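Local coordinates for Tlr1789 protein (Thermosynechococcus elongatus, PDB 2X8X) that probably takes part in protein transport or insertion at the outer membrane, as an Omp85-family protein whose soluble N-terminal POTRA region makes up this chain, at residues 42-47 and 69-74; 10-15 and 22-27; 159-164 and 228-233; 179-184 and 199-204. All coordinates share one frame; numbering follows the deposited sequence.

Contact 1. Residues 42-47 and 69-74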
loop_
_atom_site.group_PDB
_atom_site.type_symbol
_atom_site.label_atom_id
_atom_site.label_comp_id
_atom_site.label_asym_id
_atom_site.label_seq_id
_atom_site.Cartn_x
_atom_site.Cartn_y
_atom_site.Cartn_z
ATOM N N GLN A 42 -4.492 -27.808 -5.464
ATOM C CA GLN A 42 -4.336 -26.848 -6.569
ATOM C C GLN A 42 -5.609 -26.146 -6.935
ATOM O O GLN A 42 -5.548 -24.958 -7.228
ATOM C CB GLN A 42 -3.770 -27.489 -7.853
ATOM C CG GLN A 42 -2.353 -28.085 -7.689
ATOM C CD GLN A 42 -1.990 -29.276 -8.702
ATOM O OE1 GLN A 42 -2.780 -29.664 -9.595
ATOM N NE2 GLN A 42 -0.786 -29.831 -8.532
ATOM N N ASP A 43 -6.762 -26.851 -6.953
ATOM C CA ASP A 43 -8.087 -26.171 -7.148
ATOM C C ASP A 43 -8.403 -25.101 -6.080
ATOM O O ASP A 43 -8.917 -24.019 -6.411
ATOM C CB ASP A 43 -9.287 -27.151 -7.242
ATOM C CG ASP A 43 -9.309 -27.974 -8.566
ATOM O OD1 ASP A 43 -8.738 -27.557 -9.636
ATOM O OD2 ASP A 43 -9.926 -29.059 -8.534
ATOM N N THR A 44 -8.117 -25.390 -4.817
ATOM C CA THR A 44 -8.353 -24.373 -3.786
ATOM C C THR A 44 -7.355 -23.187 -3.959
ATOM O O THR A 44 -7.721 -22.023 -3.739
ATOM C CB THR A 44 -8.255 -24.881 -2.287
ATOM O OG1 THR A 44 -6.887 -25.117 -1.920
ATOM C CG2 THR A 44 -9.138 -26.098 -2.000
ATOM N N ASN A 45 -6.120 -23.501 -4.346
ATOM C CA ASN A 45 -5.169 -22.408 -4.709
ATOM C C ASN A 45 -5.711 -21.531 -5.828
ATOM O O ASN A 45 -5.662 -20.313 -5.757
ATOM C CB ASN A 45 -3.853 -22.949 -5.210
ATOM C CG ASN A 45 -3.074 -23.687 -4.192
ATOM O OD1 ASN A 45 -2.135 -24.417 -4.551
ATOM N ND2 ASN A 45 -3.393 -23.514 -2.934
ATOM N N ALA A 46 -6.198 -22.133 -6.909
ATOM C CA ALA A 46 -6.777 -21.344 -8.040
ATOM C C ALA A 46 -7.955 -20.487 -7.666
ATOM O O ALA A 46 -8.092 -19.363 -8.155
ATOM C CB ALA A 46 -7.158 -22.284 -9.232
ATOM N N ILE A 47 -8.833 -21.014 -6.831
ATOM C CA ILE A 47 -9.942 -20.224 -6.347
ATOM C C ILE A 47 -9.467 -19.092 -5.466
ATOM O O ILE A 47 -9.957 -17.932 -5.549
ATOM C CB ILE A 47 -10.910 -21.126 -5.536
ATOM C CG1 ILE A 47 -11.525 -22.211 -6.439
ATOM C CG2 ILE A 47 -11.986 -20.270 -4.947
ATOM C CD1 ILE A 47 -12.203 -23.379 -5.644
ATOM N N ILE A 69 -17.329 -33.647 -4.264
ATOM C CA ILE A 69 -16.410 -32.597 -3.754
ATOM C C ILE A 69 -17.219 -31.346 -3.495
ATOM O O ILE A 69 -17.927 -30.826 -4.417
ATOM C CB ILE A 69 -15.149 -32.277 -4.672
ATOM C CG1 ILE A 69 -14.344 -33.557 -4.893
ATOM C CG2 ILE A 69 -14.237 -31.283 -3.940
ATOM C CD1 ILE A 69 -13.821 -34.127 -3.574
ATOM N N THR A 70 -17.166 -30.902 -2.228
ATOM C CA THR A 70 -17.728 -29.629 -1.872
ATOM C C THR A 70 -16.565 -28.617 -1.669
ATOM O O THR A 70 -15.678 -28.803 -0.802
ATOM C CB THR A 70 -18.648 -29.711 -0.581
ATOM O OG1 THR A 70 -19.711 -30.672 -0.795
ATOM C CG2 THR A 70 -19.277 -28.365 -0.282
ATOM N N PHE A 71 -16.592 -27.560 -2.476
ATOM C CA PHE A 71 -15.701 -26.442 -2.266
ATOM C C PHE A 71 -16.348 -25.421 -1.328
ATOM O O PHE A 71 -17.269 -24.743 -1.732
ATOM C CB PHE A 71 -15.330 -25.844 -3.614
ATOM C CG PHE A 71 -14.332 -26.676 -4.348
ATOM C CD1 PHE A 71 -14.712 -27.490 -5.420
ATOM C CD2 PHE A 71 -12.980 -26.663 -3.939
ATOM C CE1 PHE A 71 -13.727 -28.266 -6.091
ATOM C CE2 PHE A 71 -12.014 -27.410 -4.570
ATOM C CZ PHE A 71 -12.388 -28.207 -5.691
ATOM N N VAL A 72 -15.877 -25.318 -0.092
ATOM C CA VAL A 72 -16.492 -24.308 0.807
ATOM C C VAL A 72 -15.671 -23.007 0.746
ATOM O O VAL A 72 -14.495 -23.015 1.051
ATOM C CB VAL A 72 -16.584 -24.786 2.279
ATOM C CG1 VAL A 72 -17.509 -23.832 3.095
ATOM C CG2 VAL A 72 -17.147 -26.224 2.336
ATOM N N VAL A 73 -16.356 -21.922 0.411
ATOM C CA VAL A 73 -15.763 -20.671 0.081
ATOM C C VAL A 73 -16.405 -19.627 0.998
ATOM O O VAL A 73 -17.584 -19.766 1.332
ATOM C CB VAL A 73 -16.111 -20.517 -1.376
ATOM C CG1 VAL A 73 -16.943 -19.344 -1.731
ATOM C CG2 VAL A 73 -14.943 -20.892 -2.271
ATOM N N ARG A 74 -15.605 -18.628 1.443
ATOM C CA ARG A 74 -16.033 -17.548 2.348
ATOM C C ARG A 74 -15.492 -16.281 1.650
ATOM O O ARG A 74 -14.285 -16.039 1.663
ATOM C CB ARG A 74 -15.402 -17.722 3.755
ATOM C CG ARG A 74 -15.903 -16.709 4.761
ATOM C CD ARG A 74 -15.296 -16.986 6.182
ATOM N NE ARG A 74 -14.769 -15.678 6.421
ATOM C CZ ARG A 74 -13.527 -15.326 6.711
ATOM N NH1 ARG A 74 -12.576 -16.196 7.032
ATOM N NH2 ARG A 74 -13.306 -14.037 6.750
#

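Contact 2. Residues 10-15 and 22-27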
loop_
_atom_site.group_PDB
_atom_site.type_symbol
_atom_site.label_atom_id
_atom_site.label_comp_id
_atom_site.label_asym_id
_atom_site.label_seq_id
_atom_site.Cartn_x
_atom_site.Cartn_y
_atom_site.Cartn_z
ATOM N N VAL A 10 -19.792 -32.109 -8.006
ATOM C CA VAL A 10 -18.994 -31.017 -7.494
ATOM C C VAL A 10 -20.031 -29.994 -7.069
ATOM O O VAL A 10 -20.942 -29.664 -7.836
ATOM C CB VAL A 10 -17.993 -30.487 -8.580
ATOM C CG1 VAL A 10 -17.151 -29.292 -8.034
ATOM C CG2 VAL A 10 -17.054 -31.592 -8.995
ATOM N N VAL A 11 -19.952 -29.555 -5.812
ATOM C CA VAL A 11 -20.782 -28.426 -5.399
ATOM C C VAL A 11 -19.914 -27.270 -4.867
ATOM O O VAL A 11 -18.839 -27.469 -4.286
ATOM C CB VAL A 11 -21.918 -28.870 -4.404
ATOM C CG1 VAL A 11 -21.328 -29.773 -3.291
ATOM C CG2 VAL A 11 -22.717 -27.645 -3.832
ATOM N N VAL A 12 -20.370 -26.056 -5.117
ATOM C CA VAL A 12 -19.738 -24.874 -4.510
ATOM C C VAL A 12 -20.677 -24.307 -3.438
ATOM O O VAL A 12 -21.836 -24.019 -3.745
ATOM C CB VAL A 12 -19.443 -23.829 -5.610
ATOM C CG1 VAL A 12 -19.053 -22.462 -5.003
ATOM C CG2 VAL A 12 -18.365 -24.344 -6.550
ATOM N N GLU A 13 -20.201 -24.186 -2.188
ATOM C CA GLU A 13 -20.980 -23.578 -1.097
ATOM C C GLU A 13 -20.384 -22.267 -0.593
ATOM O O GLU A 13 -19.188 -22.197 -0.316
ATOM C CB GLU A 13 -21.029 -24.492 0.123
ATOM C CG GLU A 13 -21.886 -25.725 -0.039
ATOM C CD GLU A 13 -22.068 -26.421 1.302
ATOM O OE1 GLU A 13 -21.594 -25.819 2.328
ATOM O OE2 GLU A 13 -22.656 -27.549 1.312
ATOM N N GLY A 14 -21.260 -21.283 -0.371
ATOM C CA GLY A 14 -20.886 -20.062 0.312
ATOM C C GLY A 14 -20.714 -18.895 -0.621
ATOM O O GLY A 14 -20.421 -17.812 -0.167
ATOM N N ALA A 15 -20.893 -19.117 -1.923
ATOM C CA ALA A 15 -20.701 -18.062 -2.934
ATOM C C ALA A 15 -22.037 -17.419 -3.358
ATOM O O ALA A 15 -23.054 -18.057 -3.319
ATOM C CB ALA A 15 -19.917 -18.609 -4.167
ATOM N N LEU A 22 -17.730 -18.313 -11.449
ATOM C CA LEU A 22 -16.266 -18.134 -11.417
ATOM C C LEU A 22 -15.496 -19.294 -10.798
ATOM O O LEU A 22 -14.483 -19.687 -11.362
ATOM C CB LEU A 22 -15.891 -16.827 -10.713
ATOM C CG LEU A 22 -14.393 -16.561 -10.610
ATOM C CD1 LEU A 22 -13.790 -16.092 -11.993
ATOM C CD2 LEU A 22 -14.177 -15.561 -9.475
ATOM N N VAL A 23 -15.962 -19.791 -9.643
ATOM C CA VAL A 23 -15.407 -20.951 -8.976
ATOM C C VAL A 23 -15.417 -22.159 -9.915
ATOM O O VAL A 23 -14.392 -22.852 -10.062
ATOM C CB VAL A 23 -16.177 -21.281 -7.649
ATOM C CG1 VAL A 23 -15.645 -22.573 -6.967
ATOM C CG2 VAL A 23 -16.076 -20.109 -6.672
ATOM N N TYR A 24 -16.554 -22.414 -10.562
ATOM C CA TYR A 24 -16.596 -23.541 -11.506
ATOM C C TYR A 24 -15.638 -23.369 -12.659
ATOM O O TYR A 24 -15.082 -24.333 -13.124
ATOM C CB TYR A 24 -17.986 -23.744 -12.074
ATOM C CG TYR A 24 -18.878 -24.510 -11.145
ATOM C CD1 TYR A 24 -18.573 -25.836 -10.790
ATOM C CD2 TYR A 24 -20.029 -23.927 -10.619
ATOM C CE1 TYR A 24 -19.397 -26.541 -9.910
ATOM C CE2 TYR A 24 -20.873 -24.636 -9.763
ATOM C CZ TYR A 24 -20.536 -25.927 -9.411
ATOM O OH TYR A 24 -21.344 -26.611 -8.541
ATOM N N GLN A 25 -15.480 -22.143 -13.139
ATOM C CA GLN A 25 -14.624 -21.785 -14.266
ATOM C C GLN A 25 -13.157 -22.078 -13.913
ATOM O O GLN A 25 -12.425 -22.511 -14.743
ATOM C CB GLN A 25 -14.858 -20.290 -14.497
ATOM C CG GLN A 25 -14.282 -19.542 -15.707
ATOM C CD GLN A 25 -15.078 -18.204 -16.003
ATOM O OE1 GLN A 25 -15.507 -17.495 -15.076
ATOM N NE2 GLN A 25 -15.260 -17.872 -17.300
ATOM N N VAL A 26 -12.726 -21.857 -12.665
ATOM C CA VAL A 26 -11.287 -21.882 -12.351
ATOM C C VAL A 26 -10.788 -23.248 -11.840
ATOM O O VAL A 26 -9.615 -23.524 -11.860
ATOM C CB VAL A 26 -10.868 -20.745 -11.352
ATOM C CG1 VAL A 26 -11.339 -19.373 -11.827
ATOM C CG2 VAL A 26 -11.450 -20.976 -10.029
ATOM N N ILE A 27 -11.671 -24.099 -11.382
ATOM C CA ILE A 27 -11.235 -25.416 -10.872
ATOM C C ILE A 27 -11.145 -26.407 -12.035
ATOM O O ILE A 27 -11.744 -26.181 -13.097
ATOM C CB ILE A 27 -12.188 -25.981 -9.782
ATOM C CG1 ILE A 27 -13.540 -26.345 -10.418
ATOM C CG2 ILE A 27 -12.216 -24.988 -8.535
ATOM C CD1 ILE A 27 -14.725 -26.634 -9.467
HETATM O O HOH W 1 -23.035 -25.600 -6.733
#

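Contact 3. Residues 159-164 and 228-233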
loop_
_atom_site.group_PDB
_atom_site.type_symbol
_atom_site.label_atom_id
_atom_site.label_comp_id
_atom_site.label_asym_id
_atom_site.label_seq_id
_atom_site.Cartn_x
_atom_site.Cartn_y
_atom_site.Cartn_z
ATOM N N TYR A 159 19.871 22.048 10.778
ATOM C CA TYR A 159 21.065 22.479 10.043
ATOM C C TYR A 159 22.341 21.892 10.651
ATOM O O TYR A 159 22.550 21.983 11.848
ATOM C CB TYR A 159 21.222 24.024 9.984
ATOM C CG TYR A 159 19.977 24.767 9.611
ATOM C CD1 TYR A 159 19.097 24.267 8.634
ATOM C CD2 TYR A 159 19.653 25.973 10.263
ATOM C CE1 TYR A 159 17.901 24.921 8.341
ATOM C CE2 TYR A 159 18.493 26.651 9.961
ATOM C CZ TYR A 159 17.615 26.124 9.008
ATOM O OH TYR A 159 16.472 26.806 8.700
ATOM N N ARG A 160 23.207 21.288 9.838
ATOM C CA ARG A 160 24.498 20.869 10.375
ATOM C C ARG A 160 25.616 21.558 9.553
ATOM O O ARG A 160 25.707 21.372 8.309
ATOM C CB ARG A 160 24.619 19.340 10.296
ATOM C CG ARG A 160 23.572 18.589 11.083
ATOM C CD ARG A 160 23.822 17.096 10.970
ATOM N NE ARG A 160 22.801 16.471 11.822
ATOM C CZ ARG A 160 22.363 15.235 11.684
ATOM N NH1 ARG A 160 22.860 14.445 10.748
ATOM N NH2 ARG A 160 21.411 14.792 12.476
ATOM N N PHE A 161 26.392 22.405 10.202
ATOM C CA PHE A 161 27.478 23.097 9.526
ATOM C C PHE A 161 28.768 22.289 9.509
ATOM O O PHE A 161 29.151 21.704 10.511
ATOM C CB PHE A 161 27.614 24.517 10.087
ATOM C CG PHE A 161 26.352 25.363 9.852
ATOM C CD1 PHE A 161 25.258 25.254 10.705
ATOM C CD2 PHE A 161 26.265 26.231 8.757
ATOM C CE1 PHE A 161 24.060 26.013 10.496
ATOM C CE2 PHE A 161 25.090 27.016 8.531
ATOM C CZ PHE A 161 23.993 26.888 9.387
ATOM N N LEU A 162 29.450 22.243 8.367
ATOM C CA LEU A 162 30.584 21.329 8.214
ATOM C C LEU A 162 31.701 22.042 7.534
ATOM O O LEU A 162 31.422 22.868 6.660
ATOM C CB LEU A 162 30.205 20.120 7.355
ATOM C CG LEU A 162 28.929 19.330 7.661
ATOM C CD1 LEU A 162 28.686 18.295 6.541
ATOM C CD2 LEU A 162 28.888 18.650 9.059
ATOM N N ASN A 163 32.961 21.762 7.920
ATOM C CA ASN A 163 34.128 22.402 7.272
ATOM C C ASN A 163 34.391 21.662 5.973
ATOM O O ASN A 163 33.659 20.727 5.643
ATOM C CB ASN A 163 35.379 22.352 8.172
ATOM C CG ASN A 163 35.797 20.912 8.565
ATOM O OD1 ASN A 163 35.387 19.898 7.955
ATOM N ND2 ASN A 163 36.610 20.825 9.616
ATOM N N LYS A 164 35.445 22.033 5.244
ATOM C CA LYS A 164 35.793 21.268 4.010
ATOM C C LYS A 164 35.903 19.723 4.211
ATOM O O LYS A 164 35.296 18.946 3.436
ATOM C CB LYS A 164 37.049 21.816 3.288
ATOM C CG LYS A 164 37.104 21.434 1.747
ATOM C CD LYS A 164 36.618 19.963 1.484
ATOM C CE LYS A 164 36.394 19.547 0.020
ATOM N NZ LYS A 164 37.694 19.413 -0.714
ATOM N N LEU A 228 19.937 19.448 6.659
ATOM C CA LEU A 228 20.703 20.195 5.655
ATOM C C LEU A 228 22.170 20.192 6.108
ATOM O O LEU A 228 22.487 20.709 7.170
ATOM C CB LEU A 228 20.194 21.622 5.547
ATOM C CG LEU A 228 18.790 21.950 5.032
ATOM C CD1 LEU A 228 18.715 23.447 4.708
ATOM C CD2 LEU A 228 18.450 21.054 3.813
ATOM N N ASN A 229 23.072 19.602 5.305
ATOM C CA ASN A 229 24.470 19.540 5.613
ATOM C C ASN A 229 25.066 20.664 4.788
ATOM O O ASN A 229 25.032 20.617 3.525
ATOM C CB ASN A 229 25.035 18.197 5.162
ATOM C CG ASN A 229 24.588 17.044 6.079
ATOM O OD1 ASN A 229 24.846 17.092 7.240
ATOM N ND2 ASN A 229 23.836 16.082 5.555
ATOM N N ILE A 230 25.604 21.655 5.493
ATOM C CA ILE A 230 25.923 22.913 4.867
ATOM C C ILE A 230 27.354 23.243 5.055
ATOM O O ILE A 230 27.809 23.219 6.185
ATOM C CB ILE A 230 25.079 24.065 5.512
ATOM C CG1 ILE A 230 23.573 23.851 5.283
ATOM C CG2 ILE A 230 25.488 25.424 4.922
ATOM C CD1 ILE A 230 22.729 24.845 6.154
ATOM N N LYS A 231 28.057 23.558 3.952
ATOM C CA LYS A 231 29.421 24.078 3.988
ATOM C C LYS A 231 29.402 25.533 3.534
ATOM O O LYS A 231 29.123 25.798 2.370
ATOM C CB LYS A 231 30.372 23.215 3.133
ATOM C CG LYS A 231 30.411 21.706 3.517
ATOM C CD LYS A 231 31.395 20.822 2.723
ATOM C CE LYS A 231 30.819 19.370 2.731
ATOM N NZ LYS A 231 31.755 18.241 2.475
ATOM N N GLU A 232 29.648 26.460 4.474
ATOM C CA GLU A 232 29.660 27.912 4.249
ATOM C C GLU A 232 30.977 28.320 3.604
ATOM O O GLU A 232 31.983 27.647 3.816
ATOM C CB GLU A 232 29.502 28.680 5.562
ATOM C CG GLU A 232 28.140 28.454 6.239
ATOM C CD GLU A 232 27.939 29.324 7.478
ATOM O OE1 GLU A 232 28.221 28.853 8.601
ATOM O OE2 GLU A 232 27.501 30.484 7.317
ATOM N N ARG A 233 30.965 29.381 2.804
ATOM C CA ARG A 233 32.212 29.914 2.159
ATOM C C ARG A 233 32.992 30.561 3.262
ATOM O O ARG A 233 32.417 31.365 3.992
ATOM C CB ARG A 233 31.896 31.077 1.215
ATOM C CG ARG A 233 31.302 30.768 -0.081
ATOM C CD ARG A 233 30.668 32.039 -0.674
ATOM N NE ARG A 233 31.614 33.110 -0.923
ATOM C CZ ARG A 233 31.341 34.416 -0.892
ATOM N NH1 ARG A 233 30.130 34.882 -0.631
ATOM N NH2 ARG A 233 32.308 35.265 -1.147
HETATM O O HOH W 2 30.378 25.450 7.105
#

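Contact 4. Residues 179-184 and 199-204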
loop_
_atom_site.group_PDB
_atom_site.type_symbol
_atom_site.label_atom_id
_atom_site.label_comp_id
_atom_site.label_asym_id
_atom_site.label_seq_id
_atom_site.Cartn_x
_atom_site.Cartn_y
_atom_site.Cartn_z
ATOM N N SER A 179 16.105 29.817 7.054
ATOM C CA SER A 179 14.718 29.406 7.236
ATOM C C SER A 179 13.760 30.239 6.317
ATOM O O SER A 179 12.778 29.736 5.762
ATOM C CB SER A 179 14.401 29.565 8.729
ATOM O OG SER A 179 13.037 29.257 8.932
ATOM N N ARG A 180 14.049 31.522 6.151
ATOM C CA ARG A 180 13.140 32.384 5.395
ATOM C C ARG A 180 13.167 32.140 3.902
ATOM O O ARG A 180 12.312 32.647 3.176
ATOM C CB ARG A 180 13.388 33.840 5.705
ATOM C CG ARG A 180 14.493 34.494 4.899
ATOM C CD ARG A 180 14.735 35.899 5.540
ATOM N NE ARG A 180 16.115 36.355 5.317
ATOM C CZ ARG A 180 16.564 37.589 5.534
ATOM N NH1 ARG A 180 15.758 38.546 5.991
ATOM N NH2 ARG A 180 17.843 37.868 5.288
ATOM N N GLU A 181 14.141 31.353 3.442
ATOM C CA GLU A 181 14.155 30.960 2.045
ATOM C C GLU A 181 13.401 29.681 1.770
ATOM O O GLU A 181 13.208 29.338 0.590
ATOM C CB GLU A 181 15.599 30.793 1.559
ATOM C CG GLU A 181 16.378 32.091 1.701
ATOM C CD GLU A 181 15.820 33.231 0.860
ATOM O OE1 GLU A 181 15.344 32.996 -0.300
ATOM O OE2 GLU A 181 15.914 34.374 1.356
ATOM N N MET A 182 13.010 28.976 2.845
ATOM C CA MET A 182 12.514 27.616 2.718
ATOM C C MET A 182 11.015 27.503 2.954
ATOM O O MET A 182 10.508 27.906 4.006
ATOM C CB MET A 182 13.262 26.695 3.692
ATOM C CG MET A 182 14.740 26.571 3.310
ATOM S SD MET A 182 15.472 25.331 4.375
ATOM C CE MET A 182 14.580 23.803 3.894
ATOM N N ASP A 183 10.327 26.927 1.982
ATOM C CA ASP A 183 8.934 26.441 2.179
ATOM C C ASP A 183 8.832 25.095 2.906
ATOM O O ASP A 183 7.783 24.784 3.501
ATOM C CB ASP A 183 8.220 26.262 0.841
ATOM C CG ASP A 183 7.937 27.568 0.129
ATOM O OD1 ASP A 183 7.770 28.635 0.802
ATOM O OD2 ASP A 183 7.841 27.498 -1.124
ATOM N N THR A 184 9.852 24.254 2.776
ATOM C CA THR A 184 9.917 23.028 3.587
ATOM C C THR A 184 10.153 23.416 5.056
ATOM O O THR A 184 11.221 23.934 5.378
ATOM C CB THR A 184 11.065 22.134 3.096
ATOM O OG1 THR A 184 10.896 21.897 1.693
ATOM C CG2 THR A 184 11.074 20.764 3.816
ATOM N N LEU A 199 16.449 24.729 -2.357
ATOM C CA LEU A 199 17.896 24.647 -2.509
ATOM C C LEU A 199 18.434 25.704 -3.546
ATOM O O LEU A 199 19.534 26.282 -3.397
ATOM C CB LEU A 199 18.300 23.235 -2.938
ATOM C CG LEU A 199 18.195 22.107 -1.911
ATOM C CD1 LEU A 199 18.500 20.805 -2.636
ATOM C CD2 LEU A 199 19.232 22.407 -0.832
ATOM N N ARG A 200 17.662 25.928 -4.605
ATOM C CA ARG A 200 17.895 27.016 -5.560
ATOM C C ARG A 200 17.858 28.393 -4.922
ATOM O O ARG A 200 18.744 29.235 -5.200
ATOM C CB ARG A 200 16.954 26.888 -6.776
ATOM C CG ARG A 200 17.447 25.675 -7.625
ATOM C CD ARG A 200 16.798 25.572 -9.023
ATOM N NE ARG A 200 15.329 25.611 -8.899
ATOM C CZ ARG A 200 14.516 24.543 -8.890
ATOM N NH1 ARG A 200 15.009 23.307 -9.007
ATOM N NH2 ARG A 200 13.193 24.721 -8.772
ATOM N N ARG A 201 16.920 28.610 -4.001
ATOM C CA ARG A 201 16.907 29.886 -3.264
ATOM C C ARG A 201 18.088 29.983 -2.345
ATOM O O ARG A 201 18.638 31.062 -2.182
ATOM C CB ARG A 201 15.585 30.116 -2.461
ATOM C CG ARG A 201 14.439 30.636 -3.314
ATOM C CD ARG A 201 13.154 30.939 -2.490
ATOM N NE ARG A 201 12.638 29.722 -1.865
ATOM C CZ ARG A 201 11.757 28.873 -2.404
ATOM N NH1 ARG A 201 11.226 29.085 -3.603
ATOM N NH2 ARG A 201 11.374 27.802 -1.724
ATOM N N LEU A 202 18.479 28.862 -1.724
ATOM C CA LEU A 202 19.679 28.896 -0.861
ATOM C C LEU A 202 20.916 29.198 -1.739
ATOM O O LEU A 202 21.794 29.986 -1.349
ATOM C CB LEU A 202 19.838 27.612 -0.026
ATOM C CG LEU A 202 18.728 27.458 1.051
ATOM C CD1 LEU A 202 18.904 26.072 1.722
ATOM C CD2 LEU A 202 18.692 28.656 2.066
ATOM N N PHE A 203 20.963 28.648 -2.938
ATOM C CA PHE A 203 22.112 28.929 -3.873
ATOM C C PHE A 203 22.171 30.399 -4.247
ATOM O O PHE A 203 23.256 30.964 -4.403
ATOM C CB PHE A 203 21.971 28.103 -5.171
ATOM C CG PHE A 203 23.328 27.895 -5.964
ATOM C CD1 PHE A 203 23.868 28.901 -6.780
ATOM C CD2 PHE A 203 24.043 26.660 -5.879
ATOM C CE1 PHE A 203 25.108 28.722 -7.464
ATOM C CE2 PHE A 203 25.292 26.444 -6.594
ATOM C CZ PHE A 203 25.820 27.491 -7.405
ATOM N N GLU A 204 21.009 30.996 -4.474
ATOM C CA GLU A 204 20.929 32.392 -4.976
ATOM C C GLU A 204 21.419 33.367 -3.892
ATOM O O GLU A 204 21.686 34.510 -4.189
ATOM C CB GLU A 204 19.472 32.757 -5.488
ATOM C CG GLU A 204 19.283 32.596 -7.032
ATOM C CD GLU A 204 17.915 32.062 -7.509
ATOM O OE1 GLU A 204 17.825 31.652 -8.696
ATOM O OE2 GLU A 204 16.927 32.045 -6.742
HETATM O O HOH W 3 17.355 33.443 -2.561
#

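Contact 1. Residues 42-47 and 69-74
F71 reaches from its strand toward the helix, and three side chains on one flank of that helix, D43, T44 and I47, meet its ring. All the contact across the pair is van der Waals packing, with no hydrogen bond between the two segments. I47 CD1 approaches obliquely, 3.8 Å from F71 CD2. D43 also comes in at a slant, its methylene carbon CB 3.6 Å from F71 CZ, with the carboxylate turned 68° against the ring. T44 takes the edge, its methyl CG2 near the ring plane and 4.1 Å from F71 CE2. I69 CG2 of the same strand sits over one face of the F71 ring, toward the rim, 3.7 Å above the plane. The other branch of I47, the methyl CG2 placed anti to the backbone N by chi1 of -63° for CG1, meets V73 CG2 at 4.0 Å, giving one isoleucine two partners on the strand.

The polar ends are satisfied by other residues. D43 OD1 accepts from S28 N and D43 OD2 bonds T29 OG1, which fixes the carboxylate beside the ring, while T44 OG1 bonds Q41 O, three residues back.

Helix 37-48 thus lies on the sheet of this POTRA domain, next to strand 66-75; the axes of 42-47 and 69-74 come within 10.5 Å. I47 also packs on V23 and V26 of helix 17-26, and F53 of strand 53-63 touches both I47 and V73.

Contact 2. Residues 10-15 and 22-27
V12 and V23 meet tip to tip where the first strand of the POTRA fold packs against its first helix. V12 CG2 sits 3.3 Å from V23 CG1, tighter than a normal methyl contact. The same V12 methyl lies over one face of the Y24 ring in a CH-pi contact, 4.1 Å from the centroid and 15° off the ring normal. V10 adds its CG1, anti to the backbone N (chi1 179°), which comes 4.0 Å from Y24 CE1 and meets I27 CD1 tip to tip at 3.9 Å. These valines turn the same way, V10 and V12 being two residues apart on strand 5-13. At the polar rim Y24 OH lies 3.2 Å from V10 O.

Farther out, I27 packs on F71 of strand 66-75, and V12 touches E20 of helix 17-26. A water joins the tyrosine hydroxyl to the strand, 2.7 Å from Y24 OH and accepting from V12 N at 3.1 Å.

Contact 3. Residues 159-164 and 228-233
R160 N donates to L228 O at 2.8 Å in an almost straight bond, 175° at the hydrogen, and R160 O takes I230 N at 2.8 Å. One residue thus bonds to the residues on either side of its bridge partner N229, the pattern of parallel strands. The next rung is more bent, L162 N to I230 O at 2.9 Å and 146°. Beyond it a water spans the widening gap, donating to L162 O and accepting from E232 N.

On one face of the sheet Y159, F161, L228 and I230 pack side by side. I230 CD1 lies 4.0 Å from F161 CZ, and L228 CD1 is 4.0 Å from Y159 CE1. E232 crosses the F161 ring obliquely, OE1 3.3 Å from CD2, its carboxylate fixed there by the backbone N-H groups of R172 and T173. On the other face N229 OD1 comes to 3.8 Å from R160 CB, while the extended R160 chain runs on to a salt bridge with E216.

Strand 154-161 borders the three-stranded sheet of this POTRA domain, strand 224-232 lies in the middle, and strand 208-217 runs antiparallel on its other side. Helix 175-179 covers Y159 and F161.

Contact 4. Residues 179-184 and 199-204
The R201 guanidinium meets E181 O at its edge, the oxygen lying close to the guanidinium plane. NE donates to E181 O almost straight (167°), though the modelled 2.5 Å is short enough to be doubtful, and NH2 adds a weak bond to the same oxygen. A bend at chi3 (-62°) curls the arginine back toward this carbonyl. D183 OD2 stands well out of the plane, 3.6 Å from R201 NH2, a salt bridge of charges alone with the two groups turned 48° apart. D198 gives that NH2 a second anionic partner.

The E181 side chain crosses the arginine stem at a slant, OE1 3.6 Å from R201 CB. A water donates both to E181 OE1, at 3.1 Å, and to R201 O, at 2.7 Å. Beside these polar groups, E181 CB rests 3.8 Å from L202 CD2.

The type I turn S179-M182, which starts at the end of helix 175-179, is thereby fastened to helix 192-205 of this POTRA domain. M182 and L202 both pack on L228 of strand 224-232.

The four contacts fall into two pairs at opposite ends of an elongated chain. Contacts 1 and 2 share one POTRA domain, their centres 7 Å apart: strands 66-75 and 5-13 are neighbours in its sheet, with V11 N 2.8 Å from I69 O, and I47 of helix 37-48 meets I27, just past helix 17-26, with I47 CD1 3.3 Å from I27 CG2. Contacts 3 and 4, centres 15 Å apart, belong to the last POTRA domain of the chain and touch where Y159 OH lies 3.5 Å from S179 CB. Between the pairs the nearest atoms are still about 43 Å apart, across contacts 1 and 4, with the middle POTRA domain in between.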